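5'-tyrosyl-DNA phosphodiesterase (Caenorhabditis elegans, PDB 4FVA) belongs to the endonuclease/exonuclease/phosphatase family of magnesium-binding enzymes, whose DNase I-like fold packs two beta sheets against each other. Local coordinates at residues K34-A37 and H38-N42; R56-A59 and P60-K63; V160-G163 and G164-L168. One frame throughout, in Å; residues are numbered along the deposited sequence.

Contact 1: K34-A37 and H38-N42; sequences KAVA and HIVKN
Val36 and Val40 meet one helical turn apart, CG1 of Val36 lying 4.3 Å from CG2 of Val40. The second valine has CG1 anti to its backbone N (chi1 171°), which leaves CG2 beside that nitrogen and brings it to 3.2 Å from Val36 O. The same carbonyl takes the backbone N-H of Val40 at 3.0 Å with an N-H...O angle of 170°. Ile39 behaves similarly one residue earlier: its CG1 branch folds back over the preceding turn and sets CD1 3.5 Å from Ala35 O, the acceptor for Ile39 N. These are i to i+4 bonds of an alpha helix, the crossover helix 29-43 of a beta-alpha-beta unit between strands 13-20 and 47-53. Its inner face rests on the first of these strands, Val36 and Ile39 both touching Trp19, while Pro244 from a loop packs on the same two residues. On the exposed side Lys41 lays CG 3.4 Å from Ala37 O, and the bend at chi3 keeps CD and CE alongside that carbonyl. Asn42 turns its amide back to the helix, where ND2 donates to His38 O at 2.8 Å; this donor and Asn42 N reach the oxygen from opposite faces of its carbonyl plane.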
loop_
_atom_site.group_PDB
_atom_site.type_symbol
_atom_site.label_atom_id
_atom_site.label_comp_id
_atom_site.label_asym_id
_atom_site.label_seq_id
_atom_site.Cartn_x
_atom_site.Cartn_y
_atom_site.Cartn_z
ATOM N N LYS A 34 -10.775 -10.209 -10.167
ATOM C CA LYS A 34 -11.964 -9.499 -10.632
ATOM C C LYS A 34 -12.627 -8.762 -9.475
ATOM O O LYS A 34 -13.089 -7.642 -9.639
ATOM C CB LYS A 34 -12.971 -10.460 -11.276
ATOM C CG LYS A 34 -12.541 -11.013 -12.629
ATOM C CD LYS A 34 -13.596 -11.998 -13.160
ATOM C CE LYS A 34 -13.220 -12.534 -14.541
ATOM N NZ LYS A 34 -14.177 -13.570 -15.043
ATOM N N ALA A 35 -12.704 -9.406 -8.310
ATOM C CA ALA A 35 -13.273 -8.758 -7.121
ATOM C C ALA A 35 -12.425 -7.564 -6.685
ATOM O O ALA A 35 -12.958 -6.513 -6.290
ATOM C CB ALA A 35 -13.443 -9.759 -5.973
ATOM N N VAL A 36 -11.103 -7.731 -6.728
ATOM C CA VAL A 36 -10.220 -6.617 -6.411
ATOM C C VAL A 36 -10.512 -5.426 -7.337
ATOM O O VAL A 36 -10.702 -4.308 -6.875
ATOM C CB VAL A 36 -8.722 -7.005 -6.516
ATOM C CG1 VAL A 36 -7.843 -5.749 -6.460
ATOM C CG2 VAL A 36 -8.329 -7.977 -5.381
ATOM N N ALA A 37 -10.552 -5.665 -8.640
ATOM C CA ALA A 37 -10.798 -4.571 -9.571
ATOM C C ALA A 37 -12.173 -3.956 -9.320
ATOM O O ALA A 37 -12.340 -2.738 -9.399
ATOM C CB ALA A 37 -10.655 -5.041 -11.015
ATOM N N HIS A 38 -13.145 -4.803 -9.003
ATOM C CA HIS A 38 -14.489 -4.348 -8.680
ATOM C C HIS A 38 -14.506 -3.386 -7.491
ATOM O O HIS A 38 -15.122 -2.310 -7.543
ATOM C CB HIS A 38 -15.381 -5.555 -8.386
ATOM C CG HIS A 38 -16.836 -5.227 -8.300
ATOM N ND1 HIS A 38 -17.439 -4.809 -7.131
ATOM C CD2 HIS A 38 -17.814 -5.263 -9.237
ATOM C CE1 HIS A 38 -18.723 -4.595 -7.357
ATOM N NE2 HIS A 38 -18.975 -4.867 -8.625
ATOM N N ILE A 39 -13.817 -3.771 -6.424
ATOM C CA ILE A 39 -13.780 -2.967 -5.208
ATOM C C ILE A 39 -13.065 -1.632 -5.443
ATOM O O ILE A 39 -13.511 -0.582 -4.969
ATOM C CB ILE A 39 -13.142 -3.766 -4.031
ATOM C CG1 ILE A 39 -14.163 -4.771 -3.482
ATOM C CG2 ILE A 39 -12.686 -2.821 -2.926
ATOM C CD1 ILE A 39 -13.552 -5.997 -2.831
ATOM N N VAL A 40 -11.970 -1.680 -6.191
ATOM C CA VAL A 40 -11.242 -0.473 -6.581
ATOM C C VAL A 40 -12.167 0.530 -7.293
ATOM O O VAL A 40 -12.190 1.705 -6.957
ATOM C CB VAL A 40 -10.026 -0.800 -7.505
ATOM C CG1 VAL A 40 -9.407 0.491 -8.077
ATOM C CG2 VAL A 40 -8.978 -1.609 -6.755
ATOM N N LYS A 41 -12.954 0.044 -8.249
ATOM C CA LYS A 41 -13.872 0.915 -8.992
ATOM C C LYS A 41 -14.940 1.523 -8.082
ATOM O O LYS A 41 -15.465 2.595 -8.373
ATOM C CB LYS A 41 -14.535 0.153 -10.140
ATOM C CG LYS A 41 -13.589 -0.201 -11.305
ATOM C CD LYS A 41 -14.355 -1.071 -12.292
ATOM C CE LYS A 41 -13.475 -2.104 -12.946
ATOM N NZ LYS A 41 -14.242 -2.819 -14.018
ATOM N N ASN A 42 -15.298 0.819 -7.011
ATOM C CA ASN A 42 -16.295 1.333 -6.059
ATOM C C ASN A 42 -15.745 2.285 -4.989
ATOM O O ASN A 42 -16.411 3.244 -4.601
ATOM C CB ASN A 42 -17.084 0.189 -5.426
ATOM C CG ASN A 42 -18.134 -0.365 -6.364
ATOM O OD1 ASN A 42 -19.279 0.130 -6.408
ATOM N ND2 ASN A 42 -17.750 -1.370 -7.150
#

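Contact 2: R56-A59 and P60-K63; sequences RDLA and PIDK
Leu58 and Ile61 cross at about a right angle where the chain leaves a loop and winds into a short helix. Ile61 can be followed outward from its backbone. Its CB sits 3.3 Å from Leu58 O and, at 3.8 Å, makes the closest side-chain contact with Leu58 CD1. From there the two branches part. CG2, anti to the backbone N, stays near the leucine, 4.2 Å from Leu58 CD1. CG1 takes the position beside the nitrogen (chi1 -52°) and still passes within van der Waals range of both Leu58 O and Leu58 CD1. The tip, CD1, leads away from the turn and packs against Val36 of helix 29-43, while the side chain as a whole also touches Leu50 of strand 47-53. Leu58 reaches that strand as well, through Val53, so both residues pack on strand 47-53.

The turn itself is closed by Leu58 O, which accepts Asp62 N at 2.9 Å with an N-H...O angle of 169°; a weak, strongly bent bond from Ile61 N converges on the same oxygen. Lys63 N donates to Ala59 O at 2.7 Å. Lys63 then runs its extended chain past this carbonyl, with CG 3.3 Å from Ala59 O. Pro60 suits the first turn, where no earlier carbonyl of the helix needs its N-H; its CD lies a tight 3.4 Å from Ala59 CB. The carboxylate of Asp62 is held by Tyr72, whose OH is hydrogen-bonded to OD1. Such a proline in the opening turn, followed by i to i+4 bonds, is typical of an alpha-helix N-terminus, here that of helix 59-62, which follows strand 47-53 in the DNase I-like fold.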
loop_
_atom_site.group_PDB
_atom_site.type_symbol
_atom_site.label_atom_id
_atom_site.label_comp_id
_atom_site.label_asym_id
_atom_site.label_seq_id
_atom_site.Cartn_x
_atom_site.Cartn_y
_atom_site.Cartn_z
ATOM N N ARG A 56 -0.017 -14.076 -13.538
ATOM C CA ARG A 56 -1.164 -14.936 -13.805
ATOM C C ARG A 56 -2.488 -14.287 -13.422
ATOM O O ARG A 56 -2.675 -13.844 -12.277
ATOM C CB ARG A 56 -1.002 -16.266 -13.071
ATOM C CG ARG A 56 -2.196 -17.207 -13.208
ATOM C CD ARG A 56 -1.978 -18.459 -12.366
ATOM N NE ARG A 56 -3.249 -19.068 -11.974
ATOM C CZ ARG A 56 -3.438 -19.704 -10.823
ATOM N NH1 ARG A 56 -2.437 -19.821 -9.959
ATOM N NH2 ARG A 56 -4.627 -20.215 -10.533
ATOM N N ASP A 57 -3.414 -14.254 -14.374
ATOM C CA ASP A 57 -4.748 -13.719 -14.130
ATOM C C ASP A 57 -4.698 -12.236 -13.765
ATOM O O ASP A 57 -5.501 -11.753 -12.964
ATOM C CB ASP A 57 -5.462 -14.517 -13.027
ATOM C CG ASP A 57 -5.849 -15.925 -13.481
ATOM O OD1 ASP A 57 -6.076 -16.104 -14.693
ATOM O OD2 ASP A 57 -5.938 -16.841 -12.627
ATOM N N LEU A 58 -3.760 -11.515 -14.369
ATOM C CA LEU A 58 -3.596 -10.096 -14.086
ATOM C C LEU A 58 -4.622 -9.237 -14.849
ATOM O O LEU A 58 -4.860 -8.070 -14.505
ATOM C CB LEU A 58 -2.163 -9.682 -14.423
ATOM C CG LEU A 58 -1.748 -8.245 -14.127
ATOM C CD1 LEU A 58 -1.776 -7.964 -12.625
ATOM C CD2 LEU A 58 -0.354 -8.022 -14.676
ATOM N N ALA A 59 -5.261 -9.822 -15.860
ATOM C CA ALA A 59 -6.118 -9.036 -16.763
ATOM C C ALA A 59 -7.086 -8.065 -16.076
ATOM O O ALA A 59 -7.138 -6.883 -16.428
ATOM C CB ALA A 59 -6.894 -9.966 -17.716
ATOM N N PRO A 60 -7.842 -8.554 -15.077
ATOM C CA PRO A 60 -8.824 -7.669 -14.428
ATOM C C PRO A 60 -8.148 -6.460 -13.811
ATOM O O PRO A 60 -8.726 -5.381 -13.808
ATOM C CB PRO A 60 -9.441 -8.560 -13.337
ATOM C CG PRO A 60 -9.146 -9.994 -13.797
ATOM C CD PRO A 60 -7.814 -9.900 -14.482
ATOM N N ILE A 61 -6.931 -6.645 -13.314
ATOM C CA ILE A 61 -6.157 -5.541 -12.783
ATOM C C ILE A 61 -5.652 -4.634 -13.907
ATOM O O ILE A 61 -5.793 -3.406 -13.855
ATOM C CB ILE A 61 -4.972 -6.039 -11.938
ATOM C CG1 ILE A 61 -5.456 -7.045 -10.885
ATOM C CG2 ILE A 61 -4.246 -4.874 -11.309
ATOM C CD1 ILE A 61 -6.482 -6.477 -9.934
ATOM N N ASP A 62 -5.044 -5.250 -14.915
ATOM C CA ASP A 62 -4.503 -4.518 -16.051
ATOM C C ASP A 62 -5.578 -3.695 -16.749
ATOM O O ASP A 62 -5.286 -2.645 -17.307
ATOM C CB ASP A 62 -3.833 -5.481 -17.039
ATOM C CG ASP A 62 -2.549 -4.920 -17.636
ATOM O OD1 ASP A 62 -1.850 -4.126 -16.956
ATOM O OD2 ASP A 62 -2.232 -5.290 -18.790
ATOM N N LYS A 63 -6.817 -4.182 -16.724
ATOM C CA LYS A 63 -7.927 -3.454 -17.337
ATOM C C LYS A 63 -8.239 -2.138 -16.626
ATOM O O LYS A 63 -8.958 -1.302 -17.170
ATOM C CB LYS A 63 -9.184 -4.321 -17.413
ATOM C CG LYS A 63 -9.148 -5.378 -18.527
ATOM C CD LYS A 63 -10.334 -6.333 -18.415
ATOM C CE LYS A 63 -10.194 -7.524 -19.354
ATOM N NZ LYS A 63 -11.283 -8.518 -19.125
#

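Contact 3: V160-G163 and G164-L168; sequences VFFG and GDLNL
At the end of strand 159-163, in the second sheet of the DNase I-like fold, the chain changes direction sharply at Gly164 and Leu166 folds back against Phe162. The contact is wholly apolar and made by the two leucine methyls. Leu166 CD1 lies 4.1 Å from Phe162 CE2, while Leu166 CD2 lies 4.1 Å from Phe162 CZ. Leu166 CD2 is also 4.0 Å from Gly163 C. The two side chains meet obliquely at the far end of the ring. With CG of Phe162 anti to the backbone N (chi1 163°), the ring leans forward along the chain, in the direction from which the leucine returns. Gly164 makes the corner with backbone angles of 131° and -151°, a conformation open to a residue without a side chain. Both side chains also touch Tyr219 of the neighbouring antiparallel strand 212-221, and Phe162 reaches Cys144 on helix 134-154. Asp165 points away from strand 159-163. Its OD1 takes a weak bond from Asn167 N at 3.1 Å, and its OD2 is hydrogen-bonded to Asn20 ND2 from strand 13-20 of the other sheet. Asn167 ND2 is fixed by Leu127 O and also donates to a malonate ion, probably from the crystallisation liquor.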
loop_
_atom_site.group_PDB
_atom_site.type_symbol
_atom_site.label_atom_id
_atom_site.label_comp_id
_atom_site.label_asym_id
_atom_site.label_seq_id
_atom_site.Cartn_x
_atom_site.Cartn_y
_atom_site.Cartn_z
ATOM N N VAL A 160 4.239 13.645 0.524
ATOM C CA VAL A 160 4.952 12.377 0.445
ATOM C C VAL A 160 4.104 11.277 1.100
ATOM O O VAL A 160 3.707 11.396 2.272
ATOM C CB VAL A 160 6.340 12.465 1.133
ATOM C CG1 VAL A 160 7.070 11.145 1.024
ATOM C CG2 VAL A 160 7.183 13.584 0.519
ATOM N N PHE A 161 3.825 10.212 0.348
ATOM C CA PHE A 161 3.116 9.048 0.895
ATOM C C PHE A 161 4.017 7.820 0.871
ATOM O O PHE A 161 4.489 7.392 -0.194
ATOM C CB PHE A 161 1.820 8.757 0.112
ATOM C CG PHE A 161 0.807 9.872 0.195
ATOM C CD1 PHE A 161 0.170 10.151 1.390
ATOM C CD2 PHE A 161 0.516 10.654 -0.924
ATOM C CE1 PHE A 161 -0.753 11.189 1.483
ATOM C CE2 PHE A 161 -0.412 11.698 -0.847
ATOM C CZ PHE A 161 -1.049 11.963 0.367
ATOM N N PHE A 162 4.244 7.243 2.042
ATOM C CA PHE A 162 5.016 6.005 2.126
ATOM C C PHE A 162 4.253 4.899 2.840
ATOM O O PHE A 162 3.710 5.124 3.925
ATOM C CB PHE A 162 6.336 6.228 2.846
ATOM C CG PHE A 162 6.969 4.953 3.301
ATOM C CD1 PHE A 162 7.538 4.078 2.382
ATOM C CD2 PHE A 162 6.940 4.600 4.635
ATOM C CE1 PHE A 162 8.102 2.874 2.804
ATOM C CE2 PHE A 162 7.505 3.404 5.067
ATOM C CZ PHE A 162 8.083 2.538 4.145
ATOM N N GLY A 163 4.218 3.705 2.241
ATOM C CA GLY A 163 3.593 2.569 2.894
ATOM C C GLY A 163 3.505 1.319 2.032
ATOM O O GLY A 163 4.302 1.114 1.103
ATOM N N GLY A 164 2.520 0.488 2.349
ATOM C CA GLY A 164 2.324 -0.784 1.695
ATOM C C GLY A 164 2.144 -1.848 2.749
ATOM O O GLY A 164 1.669 -1.580 3.865
ATOM N N ASP A 165 2.548 -3.063 2.409
ATOM C CA ASP A 165 2.553 -4.147 3.372
ATOM C C ASP A 165 3.903 -4.134 4.051
ATOM O O ASP A 165 4.884 -4.594 3.475
ATOM C CB ASP A 165 2.322 -5.491 2.687
ATOM C CG ASP A 165 2.280 -6.650 3.678
ATOM O OD1 ASP A 165 2.554 -6.424 4.880
ATOM O OD2 ASP A 165 1.991 -7.789 3.252
ATOM N N LEU A 166 3.972 -3.550 5.244
ATOM C CA LEU A 166 5.259 -3.413 5.934
ATOM C C LEU A 166 5.572 -4.608 6.861
ATOM O O LEU A 166 6.676 -4.697 7.414
ATOM C CB LEU A 166 5.332 -2.087 6.702
ATOM C CG LEU A 166 4.920 -0.836 5.917
ATOM C CD1 LEU A 166 5.189 0.438 6.718
ATOM C CD2 LEU A 166 5.668 -0.795 4.578
ATOM N N ASN A 167 4.608 -5.512 7.037
ATOM C CA ASN A 167 4.847 -6.724 7.827
ATOM C C ASN A 167 5.367 -6.451 9.231
ATOM O O ASN A 167 6.106 -7.268 9.798
ATOM C CB ASN A 167 5.800 -7.672 7.096
ATOM C CG ASN A 167 5.067 -8.623 6.169
ATOM O OD1 ASN A 167 4.060 -9.218 6.555
ATOM N ND2 ASN A 167 5.550 -8.746 4.936
ATOM N N LEU A 168 4.968 -5.311 9.788
ATOM C CA LEU A 168 5.516 -4.829 11.054
ATOM C C LEU A 168 4.796 -5.368 12.279
ATOM O O LEU A 168 3.572 -5.553 12.269
ATOM C CB LEU A 168 5.487 -3.290 11.113
ATOM C CG LEU A 168 6.484 -2.472 10.275
ATOM C CD1 LEU A 168 6.182 -0.956 10.339
ATOM C CD2 LEU A 168 7.932 -2.758 10.678
#

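In the fold
Contacts 1 and 2 are neighbours, with centres 11 Å apart, and both are partly buried helical turns; contact 1 packs on strand 13-20, contact 2 on strand 47-53. They touch directly: Ala37 CB lies 3.4 Å from Pro60 O, and Lys34 CG lies 3.7 Å from Pro60 CG, so the two helices pack directly on each other. Contact 3 stands apart, its centre about 21 Å from that of contact 1 and 23 Å from that of contact 2, buried near the middle of the chain on the second sheet. Chemistry follows place. Main-chain hydrogen bonds hold the two helical contacts, with charged residues on their outer sides, whereas no hydrogen bond crosses contact 3, which is made by carbon packing.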